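Local coordinates for bifunctional cytochrome P450/NADPH--P450 reductase (Deinococcus aerius, PDB 7F3H), which probably hydroxylates organic substrates as a self-sufficient cytochrome P450, in which a heme domain is fused to the NADPH-dependent reductase that supplies its electrons, at residues R299-P302 against G303-P307; L359-P362 against A363-R366. One frame throughout, in Å; residues are numbered along the deposited sequence.

Contact 1 (R299-P302 against G303-P307); sequences RLLP and GDAVP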
ATOM      1  N   ARG A 299      18.279 -19.911  11.052  1.00 41.15           N
ATOM      2  CA  ARG A 299      19.681 -19.556  10.889  1.00 41.27           C
ATOM      3  C   ARG A 299      20.003 -18.279  11.653  1.00 39.85           C
ATOM      4  O   ARG A 299      20.997 -18.221  12.384  1.00 41.17           O
ATOM      5  CB  ARG A 299      19.975 -19.397   9.405  1.00 38.06           C
ATOM      6  CG  ARG A 299      21.401 -19.195   9.052  1.00 44.77           C
ATOM      7  CD  ARG A 299      21.639 -19.530   7.581  1.00 45.05           C
ATOM      8  NE  ARG A 299      20.703 -18.924   6.629  1.00 40.54           N
ATOM      9  CZ  ARG A 299      19.788 -19.618   5.938  1.00 41.59           C
ATOM     10  NH1 ARG A 299      19.674 -20.941   6.110  1.00 29.09           N
ATOM     11  NH2 ARG A 299      18.991 -18.994   5.063  1.00 30.79           N
ATOM     12  N   LEU A 300      19.138 -17.275  11.554  1.00 35.97           N
ATOM     13  CA  LEU A 300      19.460 -15.969  12.105  1.00 36.17           C
ATOM     14  C   LEU A 300      18.961 -15.753  13.527  1.00 34.38           C
ATOM     15  O   LEU A 300      19.544 -14.940  14.246  1.00 37.96           O
ATOM     16  CB  LEU A 300      18.882 -14.879  11.219  1.00 34.94           C
ATOM     17  CG  LEU A 300      19.612 -14.723   9.904  1.00 37.77           C
ATOM     18  CD1 LEU A 300      18.765 -13.825   9.006  1.00 32.32           C
ATOM     19  CD2 LEU A 300      20.981 -14.121  10.182  1.00 33.07           C
ATOM     20  N   LEU A 301      17.863 -16.397  13.936  1.00 37.46           N
ATOM     21  CA  LEU A 301      17.289 -16.215  15.272  1.00 32.73           C
ATOM     22  C   LEU A 301      17.064 -17.534  15.991  1.00 36.03           C
ATOM     23  O   LEU A 301      15.913 -17.937  16.217  1.00 37.42           O
ATOM     24  CB  LEU A 301      15.965 -15.463  15.200  1.00 34.75           C
ATOM     25  CG  LEU A 301      15.989 -14.000  14.761  1.00 42.90           C
ATOM     26  CD1 LEU A 301      14.546 -13.513  14.715  1.00 38.94           C
ATOM     27  CD2 LEU A 301      16.862 -13.118  15.681  1.00 37.66           C
ATOM     28  N   PRO A 302      18.123 -18.227  16.390  1.00 38.99           N
ATOM     29  CA  PRO A 302      17.917 -19.467  17.150  1.00 37.66           C
ATOM     30  C   PRO A 302      17.302 -19.159  18.509  1.00 36.18           C
ATOM     31  O   PRO A 302      17.451 -18.056  19.050  1.00 31.35           O
ATOM     32  CB  PRO A 302      19.328 -20.052  17.285  1.00 29.96           C
ATOM     33  CG  PRO A 302      20.257 -18.846  17.152  1.00 32.04           C
ATOM     34  CD  PRO A 302      19.552 -17.864  16.257  1.00 38.60           C
ATOM     35  N   GLY A 303      16.603 -20.161  19.057  1.00 35.23           N
ATOM     36  CA  GLY A 303      15.918 -20.013  20.327  1.00 28.55           C
ATOM     37  C   GLY A 303      15.004 -18.817  20.289  1.00 35.84           C
ATOM     38  O   GLY A 303      14.348 -18.542  19.276  1.00 32.68           O
ATOM     39  N   ASP A 304      14.971 -18.066  21.389  1.00 39.14           N
ATOM     40  CA  ASP A 304      14.059 -16.937  21.477  1.00 36.15           C
ATOM     41  C   ASP A 304      14.808 -15.632  21.276  1.00 38.38           C
ATOM     42  O   ASP A 304      14.325 -14.567  21.674  1.00 38.02           O
ATOM     43  CB  ASP A 304      13.317 -16.944  22.817  1.00 35.99           C
ATOM     44  CG  ASP A 304      14.256 -16.927  24.017  1.00 46.13           C
ATOM     45  OD1 ASP A 304      15.489 -16.846  23.811  1.00 49.02           O
ATOM     46  OD2 ASP A 304      13.767 -16.973  25.173  1.00 48.04           O
ATOM     47  N   ALA A 305      15.906 -15.692  20.514  1.00 37.25           N
ATOM     48  CA  ALA A 305      16.700 -14.509  20.224  1.00 31.16           C
ATOM     49  C   ALA A 305      15.843 -13.394  19.646  1.00 32.58           C
ATOM     50  O   ALA A 305      14.979 -13.622  18.799  1.00 37.65           O
ATOM     51  CB  ALA A 305      17.819 -14.859  19.246  1.00 33.16           C
ATOM     52  N   VAL A 306      16.110 -12.186  20.111  1.00 33.68           N
ATOM     53  CA  VAL A 306      15.385 -10.990  19.700  1.00 31.41           C
ATOM     54  C   VAL A 306      16.212 -10.321  18.608  1.00 34.82           C
ATOM     55  O   VAL A 306      17.403 -10.073  18.821  1.00 34.63           O
ATOM     56  CB  VAL A 306      15.176 -10.037  20.899  1.00 30.53           C
ATOM     57  CG1 VAL A 306      14.524  -8.761  20.493  1.00 32.09           C
ATOM     58  CG2 VAL A 306      14.374 -10.708  22.005  1.00 31.44           C
ATOM     59  N   PRO A 307      15.639 -10.024  17.450  1.00 34.33           N
ATOM     60  CA  PRO A 307      16.428  -9.441  16.365  1.00 30.19           C
ATOM     61  C   PRO A 307      16.774  -7.985  16.651  1.00 34.31           C
ATOM     62  O   PRO A 307      16.182  -7.326  17.516  1.00 24.74           O
ATOM     63  CB  PRO A 307      15.508  -9.567  15.138  1.00 36.81           C
ATOM     64  CG  PRO A 307      14.099  -9.624  15.700  1.00 33.66           C
ATOM     65  CD  PRO A 307      14.231 -10.280  17.066  1.00 35.11           C
TER

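Contact 2 (L359-P362 against A363-R366); sequences LLIP and ALHR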
ATOM      1  N   LEU A 359      -2.436   2.642 -14.897  1.00 22.09           N
ATOM      2  CA  LEU A 359      -1.496   1.526 -15.005  1.00 23.99           C
ATOM      3  C   LEU A 359      -2.131   0.266 -14.422  1.00 26.06           C
ATOM      4  O   LEU A 359      -2.342   0.169 -13.203  1.00 29.64           O
ATOM      5  CB  LEU A 359      -0.180   1.834 -14.298  1.00 23.24           C
ATOM      6  CG  LEU A 359       0.492   3.189 -14.494  1.00 27.22           C
ATOM      7  CD1 LEU A 359       1.793   3.211 -13.749  1.00 26.70           C
ATOM      8  CD2 LEU A 359       0.750   3.424 -15.953  1.00 29.99           C
ATOM      9  N   LEU A 360      -2.377  -0.732 -15.266  1.00 25.23           N
ATOM     10  CA  LEU A 360      -3.021  -1.969 -14.805  1.00 29.53           C
ATOM     11  C   LEU A 360      -1.955  -2.904 -14.217  1.00 27.70           C
ATOM     12  O   LEU A 360      -1.500  -3.868 -14.838  1.00 28.87           O
ATOM     13  CB  LEU A 360      -3.808  -2.597 -15.953  1.00 26.57           C
ATOM     14  CG  LEU A 360      -4.675  -3.802 -15.626  1.00 31.09           C
ATOM     15  CD1 LEU A 360      -5.727  -3.489 -14.535  1.00 25.58           C
ATOM     16  CD2 LEU A 360      -5.323  -4.314 -16.914  1.00 23.79           C
ATOM     17  N   ILE A 361      -1.609  -2.611 -12.949  1.00 23.11           N
ATOM     18  CA  ILE A 361      -0.437  -3.236 -12.318  1.00 25.09           C
ATOM     19  C   ILE A 361      -0.468  -4.759 -12.365  1.00 30.59           C
ATOM     20  O   ILE A 361       0.560  -5.365 -12.703  1.00 28.51           O
ATOM     21  CB  ILE A 361      -0.277  -2.704 -10.884  1.00 25.64           C
ATOM     22  CG1 ILE A 361      -0.076  -1.183 -10.825  1.00 22.37           C
ATOM     23  CG2 ILE A 361       0.883  -3.400 -10.162  1.00 25.24           C
ATOM     24  CD1 ILE A 361       1.249  -0.665 -11.508  1.00 22.52           C
ATOM     25  N   PRO A 362      -1.559  -5.446 -12.028  1.00 29.78           N
ATOM     26  CA  PRO A 362      -1.528  -6.908 -12.133  1.00 29.46           C
ATOM     27  C   PRO A 362      -1.194  -7.400 -13.527  1.00 30.69           C
ATOM     28  O   PRO A 362      -0.430  -8.363 -13.674  1.00 32.51           O
ATOM     29  CB  PRO A 362      -2.940  -7.330 -11.713  1.00 22.17           C
ATOM     30  CG  PRO A 362      -3.465  -6.196 -10.981  1.00 31.26           C
ATOM     31  CD  PRO A 362      -2.847  -4.969 -11.504  1.00 30.18           C
ATOM     32  N   ALA A 363      -1.752  -6.765 -14.563  1.00 30.95           N
ATOM     33  CA  ALA A 363      -1.452  -7.207 -15.915  1.00 29.07           C
ATOM     34  C   ALA A 363      -0.007  -6.881 -16.281  1.00 29.20           C
ATOM     35  O   ALA A 363       0.655  -7.669 -16.966  1.00 29.82           O
ATOM     36  CB  ALA A 363      -2.439  -6.583 -16.896  1.00 23.98           C
ATOM     37  N   LEU A 364       0.493  -5.716 -15.846  1.00 31.45           N
ATOM     38  CA  LEU A 364       1.888  -5.331 -16.088  1.00 29.26           C
ATOM     39  C   LEU A 364       2.866  -6.251 -15.355  1.00 30.94           C
ATOM     40  O   LEU A 364       3.894  -6.678 -15.912  1.00 26.28           O
ATOM     41  CB  LEU A 364       2.090  -3.875 -15.671  1.00 27.59           C
ATOM     42  CG  LEU A 364       3.529  -3.355 -15.624  1.00 27.54           C
ATOM     43  CD1 LEU A 364       4.154  -3.216 -17.005  1.00 29.01           C
ATOM     44  CD2 LEU A 364       3.552  -2.061 -14.916  1.00 24.88           C
ATOM     45  N   HIS A 365       2.585  -6.525 -14.083  1.00 27.36           N
ATOM     46  CA  HIS A 365       3.448  -7.346 -13.256  1.00 28.02           C
ATOM     47  C   HIS A 365       3.499  -8.786 -13.737  1.00 30.18           C
ATOM     48  O   HIS A 365       4.329  -9.564 -13.240  1.00 29.29           O
ATOM     49  CB  HIS A 365       2.963  -7.262 -11.822  1.00 28.32           C
ATOM     50  CG  HIS A 365       3.454  -6.048 -11.100  1.00 25.89           C
ATOM     51  ND1 HIS A 365       3.263  -5.862  -9.749  1.00 27.87           N
ATOM     52  CD2 HIS A 365       4.166  -4.979 -11.531  1.00 29.09           C
ATOM     53  CE1 HIS A 365       3.832  -4.726  -9.377  1.00 29.45           C
ATOM     54  NE2 HIS A 365       4.392  -4.173 -10.440  1.00 28.77           N
ATOM     55  N   ARG A 366       2.588  -9.160 -14.640  1.00 27.84           N
ATOM     56  CA  ARG A 366       2.495 -10.494 -15.208  1.00 28.58           C
ATOM     57  C   ARG A 366       2.595 -10.502 -16.734  1.00 29.08           C
ATOM     58  O   ARG A 366       2.117 -11.440 -17.374  1.00 32.29           O
ATOM     59  CB  ARG A 366       1.175 -11.124 -14.786  1.00 29.03           C
ATOM     60  CG  ARG A 366       1.091 -11.432 -13.339  1.00 30.16           C
ATOM     61  CD  ARG A 366      -0.214 -12.116 -13.135  1.00 34.45           C
ATOM     62  NE  ARG A 366      -0.593 -12.108 -11.740  1.00 40.71           N
ATOM     63  CZ  ARG A 366      -0.866 -13.210 -11.053  1.00 39.75           C
ATOM     64  NH1 ARG A 366      -0.791 -14.381 -11.666  1.00 33.65           N
ATOM     65  NH2 ARG A 366      -1.201 -13.136  -9.760  1.00 40.84           N
TER

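Contact 1 (R299-P302 against G303-P307)
A type II' beta turn from P302 to A305 carries the chain away from the end of helix 287-300, and L301 and P307 pack against each other across its stem. The turn is closed by A305 N, which donates to P302 O at 3.2 Å with an N-H...O angle of 158°; the donor approaches somewhat tilted out of the carbonyl plane. G303 holds the second position of the turn at positive phi (54°), where a beta carbon would crowd the carbonyl carbon of P302, so glycine suits the site. P302 fits just after the helix because its ring discourages helical angles at L301, the first residue to abandon them, and it has no N-H to offer the helix. With CG anti to the carbonyl carbon (chi1 -67°), the end of the L301 side chain reaches the returning chain. L301 CD2 lies 3.7 Å from A305 O and, more loosely, 4.1 Å from A305 CB. Helix 408-425 lies against this apolar pair, with L420 touching both L301 and P307. Q424 donates to the carbonyls of G303 and A305, while R461 bonds to those of L301 and G303; all three carbonyls are thus hydrogen-bonded to side chains outside the bend. The side chains of L301 and P307 cross at about a right angle: L301 CD2 rests 3.8 Å from P307 CB, and L301 CD1 stands 4.0 Å from P307 CG.

Contact 2 (L359-P362 against A363-R366)
The imidazole of H365 carries the methyl CG2 of I361 over one face, a CH-pi contact within the short helix 361-365, probably the K' helix of the P450 fold. I361 CG2 sits 3.4 Å from the H365 ring centroid and only 16° off its normal, displaced toward the CE1 rim. With CG2 anti to the backbone N of I361 and H365 CG anti to its own carbonyl carbon (chi1 -82°), the two side chains, one turn apart, lie side by side and point the same way. The ring also meets that of Y395, and its rotation is fixed at two corners: NE2 accepts from K396 N, and ND1 bonds weakly to L326 O. Were this histidine an alanine, I361 CG2 would probably lose the ring it rests on and K396 N its acceptor. P362 O lies at the edge of the R366 guanidinium, near its plane, and touches R366 CB at 3.4 Å; R366 NH1 forms a salt bridge with D375, and the group makes a cation-pi contact with F328. The backbone adds two helical bonds, L364 N to L360 O (2.9 Å) and H365 N to I361 O (2.7 Å). P362 suits the first turn, where its missing N-H costs nothing. L360, at the N-cap position, sets CD2 3.7 Å from A363 CB.

How the contacts relate
Followed from the N terminus, the two contacts come in series, contact 1 ending well before contact 2 begins, and they neither nest nor cross. Contact 1 closes the bend between helix 287-300 and helix 309-313 near the edge of the molecule, fastening it to helix 408-425. The chain then runs through helix 317-329 and the strands 336-339 to 356-359. Contact 2 closes no loop: it is the junction joining strand 356-359 to the first turn of helix 361-365. There R366 and H365 reach back to helix 317-329, and the side chain of I361 comes to about 7 Å from the heme. The two contacts, at opposite ends of this path, do not touch.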